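Local structure of RNA-binding protein Smaug (Drosophila melanogaster, 1OXJ) at residues L62-V72 against E89-M98; L139-I150 against L162-M172. The protein binds RNA, probably recognising RNA hairpins through its SAM domain, which a helical PHAT domain follows in the same chain. One frame throughout, in Å; residues are numbered along the deposited sequence.

From the N terminus, the chain passes through the SAM domain and then runs along the long helix 49-77, which carries it into the PHAT region. Contact 1 closes the first loop: the chain turns back through helix 83-91, and the segment 89-98, which begins in the last turn of that helix, comes to lie against 62-72. Helix 111-127 follows, and contact 2 then closes a second, shorter loop by pairing helix 136-150 with helix 159-170. The two loops stand in series, neither nested nor crossed, their centres about 18 Å apart. They meet where L90 packs on I145 and V94 on S149, while helix 111-127 touches residues of both, tying the helices of the PHAT region together.

Contact 1. Residues L62-V72 against E89-M98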
loop_
_atom_site.group_PDB
_atom_site.type_symbol
_atom_site.label_atom_id
_atom_site.label_comp_id
_atom_site.label_asym_id
_atom_site.label_seq_id
_atom_site.Cartn_x
_atom_site.Cartn_y
_atom_site.Cartn_z
ATOM N N LEU A 62 -7.119 -4.074 4.972
ATOM C CA LEU A 62 -7.008 -3.999 3.520
ATOM C C LEU A 62 -8.269 -3.333 2.998
ATOM O O LEU A 62 -8.219 -2.484 2.103
ATOM C CB LEU A 62 -6.885 -5.399 2.896
ATOM C CG LEU A 62 -5.538 -6.119 3.012
ATOM C CD1 LEU A 62 -5.552 -7.392 2.137
ATOM C CD2 LEU A 62 -4.423 -5.174 2.551
ATOM N N LYS A 63 -9.405 -3.703 3.578
ATOM C CA LYS A 63 -10.680 -3.144 3.145
ATOM C C LYS A 63 -10.797 -1.655 3.429
ATOM O O LYS A 63 -11.583 -0.963 2.789
ATOM C CB LYS A 63 -11.849 -3.881 3.809
ATOM C CG LYS A 63 -11.919 -5.375 3.532
ATOM C CD LYS A 63 -13.212 -5.950 4.104
ATOM C CE LYS A 63 -13.104 -7.434 4.399
ATOM N NZ LYS A 63 -12.234 -7.709 5.588
ATOM N N GLU A 64 -10.006 -1.155 4.373
ATOM C CA GLU A 64 -10.043 0.265 4.720
ATOM C C GLU A 64 -9.091 1.137 3.900
ATOM O O GLU A 64 -9.132 2.363 3.982
ATOM C CB GLU A 64 -9.730 0.455 6.203
ATOM C CG GLU A 64 -10.849 0.017 7.136
ATOM C CD GLU A 64 -12.189 0.627 6.754
ATOM O OE1 GLU A 64 -12.269 1.870 6.619
ATOM O OE2 GLU A 64 -13.164 -0.137 6.589
ATOM N N ARG A 65 -8.246 0.509 3.091
ATOM C CA ARG A 65 -7.291 1.259 2.293
ATOM C C ARG A 65 -7.862 2.460 1.541
ATOM O O ARG A 65 -7.307 3.558 1.618
ATOM C CB ARG A 65 -6.577 0.325 1.319
ATOM C CG ARG A 65 -5.547 -0.573 1.985
ATOM C CD ARG A 65 -4.966 -1.550 0.993
ATOM N NE ARG A 65 -6.005 -2.415 0.420
ATOM C CZ ARG A 65 -5.775 -3.295 -0.544
ATOM N NH1 ARG A 65 -4.547 -3.423 -1.032
ATOM N NH2 ARG A 65 -6.768 -4.032 -1.035
ATOM N N ALA A 66 -8.959 2.268 0.810
ATOM C CA ALA A 66 -9.546 3.375 0.054
ATOM C C ALA A 66 -9.900 4.562 0.949
ATOM O O ALA A 66 -9.645 5.719 0.595
ATOM C CB ALA A 66 -10.791 2.899 -0.705
ATOM N N ASN A 67 -10.487 4.280 2.106
ATOM C CA ASN A 67 -10.856 5.349 3.036
ATOM C C ASN A 67 -9.595 6.010 3.604
ATOM O O ASN A 67 -9.514 7.236 3.711
ATOM C CB ASN A 67 -11.708 4.799 4.192
ATOM C CG ASN A 67 -13.060 4.271 3.729
ATOM O OD1 ASN A 67 -13.697 4.855 2.852
ATOM N ND2 ASN A 67 -13.510 3.171 4.332
ATOM N N ILE A 68 -8.614 5.192 3.974
ATOM C CA ILE A 68 -7.367 5.717 4.523
ATOM C C ILE A 68 -6.696 6.635 3.510
ATOM O O ILE A 68 -6.308 7.754 3.839
ATOM C CB ILE A 68 -6.394 4.583 4.890
ATOM C CG1 ILE A 68 -6.926 3.818 6.108
ATOM C CG2 ILE A 68 -5.008 5.155 5.158
ATOM C CD1 ILE A 68 -6.242 2.487 6.349
ATOM N N LEU A 69 -6.562 6.169 2.272
ATOM C CA LEU A 69 -5.930 6.987 1.239
ATOM C C LEU A 69 -6.740 8.255 0.986
ATOM O O LEU A 69 -6.183 9.339 0.814
ATOM C CB LEU A 69 -5.771 6.179 -0.053
ATOM C CG LEU A 69 -4.750 5.039 0.063
ATOM C CD1 LEU A 69 -4.877 4.075 -1.128
ATOM C CD2 LEU A 69 -3.349 5.639 0.136
ATOM N N ASN A 70 -8.060 8.115 0.969
ATOM C CA ASN A 70 -8.936 9.259 0.747
ATOM C C ASN A 70 -8.690 10.294 1.844
ATOM O O ASN A 70 -8.544 11.487 1.575
ATOM C CB ASN A 70 -10.400 8.801 0.768
ATOM C CG ASN A 70 -11.371 9.942 0.564
ATOM O OD1 ASN A 70 -11.348 10.619 -0.470
ATOM N ND2 ASN A 70 -12.234 10.166 1.554
ATOM N N ARG A 71 -8.643 9.817 3.082
ATOM C CA ARG A 71 -8.412 10.675 4.240
ATOM C C ARG A 71 -7.066 11.390 4.163
ATOM O O ARG A 71 -6.977 12.593 4.400
ATOM C CB ARG A 71 -8.459 9.842 5.522
ATOM C CG ARG A 71 -8.341 10.659 6.791
ATOM C CD ARG A 71 -7.374 10.017 7.763
ATOM N NE ARG A 71 -7.689 8.614 8.019
ATOM C CZ ARG A 71 -6.922 7.806 8.743
ATOM N NH1 ARG A 71 -5.801 8.266 9.281
ATOM N NH2 ARG A 71 -7.271 6.540 8.926
ATOM N N VAL A 72 -6.011 10.642 3.852
ATOM C CA VAL A 72 -4.679 11.228 3.756
ATOM C C VAL A 72 -4.656 12.290 2.672
ATOM O O VAL A 72 -4.114 13.375 2.861
ATOM C CB VAL A 72 -3.612 10.145 3.456
ATOM C CG1 VAL A 72 -2.281 10.802 3.094
ATOM C CG2 VAL A 72 -3.441 9.245 4.674
ATOM N N GLU A 89 1.452 6.194 7.055
ATOM C CA GLU A 89 0.264 5.502 6.553
ATOM C C GLU A 89 0.620 4.728 5.279
ATOM O O GLU A 89 0.304 3.545 5.156
ATOM C CB GLU A 89 -0.854 6.498 6.229
ATOM C CG GLU A 89 -1.469 7.201 7.440
ATOM C CD GLU A 89 -2.336 6.280 8.280
ATOM O OE1 GLU A 89 -2.911 6.758 9.276
ATOM O OE2 GLU A 89 -2.450 5.082 7.953
ATOM N N LEU A 90 1.278 5.395 4.332
ATOM C CA LEU A 90 1.644 4.745 3.075
ATOM C C LEU A 90 2.483 3.495 3.291
ATOM O O LEU A 90 2.343 2.507 2.571
ATOM C CB LEU A 90 2.398 5.710 2.156
ATOM C CG LEU A 90 1.611 6.923 1.648
ATOM C CD1 LEU A 90 2.539 7.815 0.836
ATOM C CD2 LEU A 90 0.416 6.470 0.798
ATOM N N THR A 91 3.349 3.540 4.295
ATOM C CA THR A 91 4.223 2.416 4.612
ATOM C C THR A 91 3.452 1.116 4.834
ATOM O O THR A 91 3.927 0.027 4.482
ATOM C CB THR A 91 5.051 2.728 5.870
ATOM O OG1 THR A 91 6.013 3.746 5.553
ATOM C CG2 THR A 91 5.753 1.483 6.378
ATOM N N ASN A 92 2.260 1.235 5.409
ATOM C CA ASN A 92 1.441 0.067 5.696
ATOM C C ASN A 92 0.514 -0.322 4.557
ATOM O O ASN A 92 -0.318 -1.215 4.705
ATOM C CB ASN A 92 0.624 0.312 6.964
ATOM C CG ASN A 92 1.504 0.564 8.169
ATOM O OD1 ASN A 92 2.422 -0.207 8.444
ATOM N ND2 ASN A 92 1.232 1.642 8.895
ATOM N N ILE A 93 0.665 0.335 3.414
ATOM C CA ILE A 93 -0.185 0.031 2.267
ATOM C C ILE A 93 0.633 -0.386 1.044
ATOM O O ILE A 93 0.203 -1.226 0.246
ATOM C CB ILE A 93 -1.050 1.265 1.897
ATOM C CG1 ILE A 93 -2.046 1.554 3.026
ATOM C CG2 ILE A 93 -1.787 1.031 0.576
ATOM C CD1 ILE A 93 -2.929 2.764 2.759
ATOM N N VAL A 94 1.828 0.175 0.927
ATOM C CA VAL A 94 2.678 -0.086 -0.234
ATOM C C VAL A 94 2.953 -1.556 -0.574
ATOM O O VAL A 94 3.089 -1.906 -1.752
ATOM C CB VAL A 94 4.013 0.672 -0.107
ATOM C CG1 VAL A 94 4.865 0.063 1.009
ATOM C CG2 VAL A 94 4.728 0.682 -1.455
ATOM N N LEU A 95 3.001 -2.416 0.437
ATOM C CA LEU A 95 3.266 -3.840 0.203
ATOM C C LEU A 95 2.016 -4.700 0.094
ATOM O O LEU A 95 2.111 -5.902 -0.173
ATOM C CB LEU A 95 4.146 -4.409 1.318
ATOM C CG LEU A 95 5.488 -3.711 1.539
ATOM C CD1 LEU A 95 6.276 -4.453 2.608
ATOM C CD2 LEU A 95 6.268 -3.658 0.235
ATOM N N THR A 96 0.846 -4.105 0.311
ATOM C CA THR A 96 -0.406 -4.865 0.231
ATOM C C THR A 96 -0.788 -5.238 -1.198
ATOM O O THR A 96 -0.426 -4.548 -2.148
ATOM C CB THR A 96 -1.588 -4.074 0.843
ATOM O OG1 THR A 96 -1.846 -2.905 0.053
ATOM C CG2 THR A 96 -1.268 -3.658 2.266
ATOM N N PRO A 97 -1.542 -6.341 -1.364
ATOM C CA PRO A 97 -1.983 -6.806 -2.681
ATOM C C PRO A 97 -2.878 -5.765 -3.334
ATOM O O PRO A 97 -3.897 -5.362 -2.762
ATOM C CB PRO A 97 -2.747 -8.093 -2.365
ATOM C CG PRO A 97 -2.112 -8.574 -1.089
ATOM C CD PRO A 97 -1.920 -7.298 -0.308
ATOM N N MET A 98 -2.483 -5.317 -4.521
ATOM C CA MET A 98 -3.244 -4.324 -5.259
ATOM C C MET A 98 -3.485 -4.787 -6.684
ATOM O O MET A 98 -2.579 -5.275 -7.356
ATOM C CB MET A 98 -2.500 -2.980 -5.299
ATOM C CG MET A 98 -2.346 -2.274 -3.955
ATOM S SD MET A 98 -1.603 -0.590 -4.150
ATOM C CE MET A 98 -0.214 -0.689 -3.014
#
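This is a buried packing contact between the long helix 49-77 and the chain leaving helix 83-91, with R65 as its polar centre. NH1 of R65 gives a nearly straight bond to O of P97 (2.7 Å, 169°), which lies in the guanidinium plane though the donor stands above the carbonyl plane, and a second, more bent one to OG1 of T96 (3.0 Å). From the same side chain, NE reaches back to O of L62 in its own helix at 2.8 Å; an arginine, bent here at chi3 (-60°), has N-H groups enough to serve both directions. Threonine suits its place because its hydroxyl accepts from R65 and also donates to O of I93 on a lone pair, bracing the type I turn 93-96. CD2 of L62 lies over one guanidinium face and presses on CB of T96 (3.5 Å). A leucine in place of R65 would probably leave O of P97 without this donor and the loop less firmly held to the helix. Further along, I93, a branched side chain suited to filling a buried spot, sets CD1 against CD2 of L69 (3.9 Å) and CG2 of I68. At the outer end R71 and E89 form a salt bridge whose hydrogen bond, NH1 to OE1 3.3 Å, is weak, guanidinium and carboxylate planes almost perpendicular. W13 of helix 10-16 touches L62, T96 and P97, consistent with this helix-against-loop packing joining the SAM and PHAT regions.

Contact 2. Residues L139-I150 against L162-M172; sequences LGVLMWILDRSI and LKDLKFKLSKM
K166 lies across helix 139-150 as a knob among M143, L146, D147 and I150. Its aliphatic chain is fully extended from CA outward (chi1 -179°, CG opposite the backbone N), spanning the greasy part of the hole and bringing NZ to OD1 of D147 in a hydrogen-bonded salt bridge of 2.7 Å, from above the carboxylate plane. A long side chain with a charged tip suits this half-buried place. D147 is shared: OD2 takes a weak hydrogen bond from NH1 of R148, the three charges forming a network. M143, bent at chi2 and chi3, curls so that CE presses tightly on CG of K166 (3.5 Å) while SD rests near CB of L169. Deeper in, CD1 of L146 meets CD1 of L169 at 3.6 Å, and CD2 of L142 reaches the same methyl; leucine's forked end suits such interlocking. I150 slides past L162, CG1 to CB 3.6 Å, and crosses K163 at about a right angle, CG2 and CD1 resting on its methylenes. CD1 of L139 touches CE of M172 near the C terminus. Helix 111-127 backs the pair, L126 against L139 and L142, T123 against L165. Their axes approach to 9.7 Å at 162° between directions, an antiparallel helical hairpin, consistent with the TPR-related family of PHAT.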
loop_
_atom_site.group_PDB
_atom_site.type_symbol
_atom_site.label_atom_id
_atom_site.label_comp_id
_atom_site.label_asym_id
_atom_site.label_seq_id
_atom_site.Cartn_x
_atom_site.Cartn_y
_atom_site.Cartn_z
ATOM N N LEU A 139 11.969 11.665 4.544
ATOM C CA LEU A 139 12.442 11.550 3.170
ATOM C C LEU A 139 12.959 10.135 2.899
ATOM O O LEU A 139 12.743 9.588 1.826
ATOM C CB LEU A 139 13.540 12.587 2.910
ATOM C CG LEU A 139 13.895 12.899 1.457
ATOM C CD1 LEU A 139 12.633 13.107 0.635
ATOM C CD2 LEU A 139 14.767 14.150 1.421
ATOM N N GLY A 140 13.628 9.543 3.883
ATOM C CA GLY A 140 14.144 8.193 3.724
ATOM C C GLY A 140 13.024 7.169 3.577
ATOM O O GLY A 140 13.101 6.256 2.752
ATOM N N VAL A 141 11.969 7.305 4.373
ATOM C CA VAL A 141 10.872 6.355 4.263
ATOM C C VAL A 141 10.204 6.502 2.892
ATOM O O VAL A 141 9.919 5.512 2.230
ATOM C CB VAL A 141 9.836 6.560 5.388
ATOM C CG1 VAL A 141 8.696 5.557 5.232
ATOM C CG2 VAL A 141 10.508 6.372 6.747
ATOM N N LEU A 142 9.975 7.740 2.465
ATOM C CA LEU A 142 9.353 7.999 1.171
ATOM C C LEU A 142 10.145 7.386 0.016
ATOM O O LEU A 142 9.564 6.821 -0.907
ATOM C CB LEU A 142 9.204 9.506 0.938
ATOM C CG LEU A 142 8.598 9.896 -0.411
ATOM C CD1 LEU A 142 7.216 9.227 -0.550
ATOM C CD2 LEU A 142 8.485 11.415 -0.515
ATOM N N MET A 143 11.469 7.490 0.062
ATOM C CA MET A 143 12.283 6.927 -1.011
ATOM C C MET A 143 12.101 5.409 -1.035
ATOM O O MET A 143 12.027 4.806 -2.099
ATOM C CB MET A 143 13.750 7.315 -0.818
ATOM C CG MET A 143 14.011 8.817 -0.969
ATOM S SD MET A 143 13.733 9.466 -2.645
ATOM C CE MET A 143 15.188 8.796 -3.459
ATOM N N TRP A 144 12.000 4.794 0.141
ATOM C CA TRP A 144 11.781 3.354 0.216
ATOM C C TRP A 144 10.400 3.026 -0.373
ATOM O O TRP A 144 10.225 2.031 -1.079
ATOM C CB TRP A 144 11.835 2.893 1.666
ATOM C CG TRP A 144 11.466 1.463 1.852
ATOM C CD1 TRP A 144 12.258 0.366 1.630
ATOM C CD2 TRP A 144 10.199 0.964 2.285
ATOM N NE1 TRP A 144 11.556 -0.785 1.903
ATOM C CE2 TRP A 144 10.289 -0.446 2.306
ATOM C CE3 TRP A 144 8.991 1.573 2.660
ATOM C CZ2 TRP A 144 9.216 -1.260 2.688
ATOM C CZ3 TRP A 144 7.923 0.763 3.040
ATOM C CH2 TRP A 144 8.045 -0.639 3.051
ATOM N N ILE A 145 9.413 3.863 -0.076
ATOM C CA ILE A 145 8.068 3.643 -0.611
ATOM C C ILE A 145 8.089 3.688 -2.145
ATOM O O ILE A 145 7.539 2.806 -2.814
ATOM C CB ILE A 145 7.085 4.718 -0.090
ATOM C CG1 ILE A 145 6.827 4.503 1.407
ATOM C CG2 ILE A 145 5.766 4.661 -0.891
ATOM C CD1 ILE A 145 6.029 5.653 2.063
ATOM N N LEU A 146 8.711 4.718 -2.705
ATOM C CA LEU A 146 8.783 4.836 -4.156
ATOM C C LEU A 146 9.483 3.596 -4.686
ATOM O O LEU A 146 9.095 3.031 -5.704
ATOM C CB LEU A 146 9.557 6.096 -4.552
ATOM C CG LEU A 146 8.905 7.412 -4.114
ATOM C CD1 LEU A 146 9.794 8.586 -4.483
ATOM C CD2 LEU A 146 7.543 7.547 -4.770
ATOM N N ASP A 147 10.504 3.175 -3.955
ATOM C CA ASP A 147 11.300 2.006 -4.291
ATOM C C ASP A 147 10.422 0.760 -4.441
ATOM O O ASP A 147 10.491 0.062 -5.453
ATOM C CB ASP A 147 12.354 1.807 -3.199
ATOM C CG ASP A 147 13.585 1.090 -3.697
ATOM O OD1 ASP A 147 14.006 1.353 -4.845
ATOM O OD2 ASP A 147 14.143 0.276 -2.931
ATOM N N ARG A 148 9.590 0.488 -3.441
ATOM C CA ARG A 148 8.699 -0.669 -3.478
ATOM C C ARG A 148 7.591 -0.483 -4.518
ATOM O O ARG A 148 7.125 -1.454 -5.105
ATOM C CB ARG A 148 8.061 -0.900 -2.104
ATOM C CG ARG A 148 9.040 -1.255 -0.990
ATOM C CD ARG A 148 9.533 -2.696 -1.105
ATOM N NE ARG A 148 10.407 -2.906 -2.258
ATOM C CZ ARG A 148 11.667 -2.485 -2.333
ATOM N NH1 ARG A 148 12.213 -1.826 -1.319
ATOM N NH2 ARG A 148 12.385 -2.724 -3.425
ATOM N N SER A 149 7.169 0.760 -4.739
ATOM C CA SER A 149 6.113 1.045 -5.712
ATOM C C SER A 149 6.599 0.810 -7.149
ATOM O O SER A 149 5.843 0.339 -8.010
ATOM C CB SER A 149 5.632 2.497 -5.563
ATOM O OG SER A 149 5.055 2.719 -4.283
ATOM N N ILE A 150 7.862 1.139 -7.403
ATOM C CA ILE A 150 8.441 0.961 -8.736
ATOM C C ILE A 150 8.401 -0.515 -9.124
ATOM O O ILE A 150 8.293 -0.858 -10.301
ATOM C CB ILE A 150 9.901 1.475 -8.776
ATOM C CG1 ILE A 150 9.909 3.005 -8.687
ATOM C CG2 ILE A 150 10.592 1.033 -10.059
ATOM C CD1 ILE A 150 11.286 3.612 -8.489
ATOM N N LEU A 162 7.514 6.850 -11.833
ATOM C CA LEU A 162 7.933 6.692 -10.442
ATOM C C LEU A 162 9.445 6.834 -10.309
ATOM O O LEU A 162 9.929 7.484 -9.386
ATOM C CB LEU A 162 7.474 5.333 -9.896
ATOM C CG LEU A 162 5.961 5.224 -9.656
ATOM C CD1 LEU A 162 5.549 3.772 -9.439
ATOM C CD2 LEU A 162 5.582 6.093 -8.456
ATOM N N LYS A 163 10.192 6.234 -11.235
ATOM C CA LYS A 163 11.649 6.332 -11.200
ATOM C C LYS A 163 12.046 7.793 -11.369
ATOM O O LYS A 163 12.967 8.276 -10.715
ATOM C CB LYS A 163 12.275 5.495 -12.318
ATOM C CG LYS A 163 11.984 4.006 -12.221
ATOM C CD LYS A 163 12.548 3.266 -13.428
ATOM C CE LYS A 163 12.149 1.800 -13.405
ATOM N NZ LYS A 163 12.661 1.056 -14.595
ATOM N N ASP A 164 11.346 8.495 -12.251
ATOM C CA ASP A 164 11.626 9.906 -12.485
ATOM C C ASP A 164 11.415 10.682 -11.192
ATOM O O ASP A 164 12.301 11.407 -10.740
ATOM C CB ASP A 164 10.700 10.471 -13.572
ATOM C CG ASP A 164 11.030 9.946 -14.958
ATOM O OD1 ASP A 164 10.262 10.235 -15.899
ATOM O OD2 ASP A 164 12.056 9.249 -15.109
ATOM N N LEU A 165 10.237 10.509 -10.598
ATOM C CA LEU A 165 9.876 11.186 -9.356
ATOM C C LEU A 165 10.924 10.928 -8.268
ATOM O O LEU A 165 11.401 11.862 -7.616
ATOM C CB LEU A 165 8.505 10.698 -8.880
ATOM C CG LEU A 165 7.609 11.667 -8.097
ATOM C CD1 LEU A 165 6.391 10.912 -7.590
ATOM C CD2 LEU A 165 8.366 12.286 -6.934
ATOM N N LYS A 166 11.267 9.658 -8.070
ATOM C CA LYS A 166 12.253 9.278 -7.065
ATOM C C LYS A 166 13.591 9.939 -7.377
ATOM O O LYS A 166 14.333 10.315 -6.471
ATOM C CB LYS A 166 12.422 7.754 -7.039
ATOM C CG LYS A 166 13.410 7.240 -6.002
ATOM C CD LYS A 166 13.615 5.733 -6.142
ATOM C CE LYS A 166 14.751 5.235 -5.257
ATOM N NZ LYS A 166 15.013 3.782 -5.453
ATOM N N PHE A 167 13.888 10.088 -8.664
ATOM C CA PHE A 167 15.140 10.704 -9.084
ATOM C C PHE A 167 15.136 12.188 -8.731
ATOM O O PHE A 167 16.122 12.711 -8.213
ATOM C CB PHE A 167 15.341 10.525 -10.592
ATOM C CG PHE A 167 16.720 10.899 -11.069
ATOM C CD1 PHE A 167 17.844 10.237 -10.578
ATOM C CD2 PHE A 167 16.892 11.910 -12.010
ATOM C CE1 PHE A 167 19.124 10.577 -11.020
ATOM C CE2 PHE A 167 18.165 12.257 -12.459
ATOM C CZ PHE A 167 19.284 11.589 -11.963
ATOM N N LYS A 168 14.024 12.861 -9.013
ATOM C CA LYS A 168 13.890 14.284 -8.708
ATOM C C LYS A 168 14.107 14.538 -7.216
ATOM O O LYS A 168 14.810 15.473 -6.830
ATOM C CB LYS A 168 12.496 14.792 -9.095
ATOM C CG LYS A 168 12.313 15.235 -10.547
ATOM C CD LYS A 168 12.508 14.106 -11.549
ATOM C CE LYS A 168 11.830 14.426 -12.884
ATOM N NZ LYS A 168 12.296 15.711 -13.477
ATOM N N LEU A 169 13.491 13.705 -6.382
ATOM C CA LEU A 169 13.604 13.844 -4.933
ATOM C C LEU A 169 15.013 13.571 -4.424
ATOM O O LEU A 169 15.474 14.219 -3.485
ATOM C CB LEU A 169 12.624 12.898 -4.226
ATOM C CG LEU A 169 11.137 13.101 -4.522
ATOM C CD1 LEU A 169 10.327 12.105 -3.713
ATOM C CD2 LEU A 169 10.727 14.532 -4.184
ATOM N N SER A 170 15.691 12.606 -5.038
ATOM C CA SER A 170 17.046 12.255 -4.622
ATOM C C SER A 170 18.021 13.409 -4.841
ATOM O O SER A 170 19.118 13.412 -4.289
ATOM C CB SER A 170 17.542 11.028 -5.398
ATOM O OG SER A 170 17.759 11.345 -6.762
ATOM N N LYS A 171 17.620 14.388 -5.642
ATOM C CA LYS A 171 18.490 15.518 -5.930
ATOM C C LYS A 171 18.156 16.810 -5.193
ATOM O O LYS A 171 18.787 17.839 -5.439
ATOM C CB LYS A 171 18.522 15.785 -7.438
ATOM C CG LYS A 171 19.174 14.673 -8.258
ATOM C CD LYS A 171 20.582 14.352 -7.761
ATOM C CE LYS A 171 21.477 15.586 -7.754
ATOM N NZ LYS A 171 22.883 15.266 -7.372
ATOM N N MET A 172 17.174 16.773 -4.295
ATOM C CA MET A 172 16.821 17.978 -3.548
ATOM C C MET A 172 17.957 18.299 -2.582
ATOM O O MET A 172 18.689 17.354 -2.221
ATOM C CB MET A 172 15.525 17.780 -2.749
ATOM C CG MET A 172 14.250 17.655 -3.578
ATOM S SD MET A 172 12.772 17.599 -2.514
ATOM C CE MET A 172 13.209 16.235 -1.491
#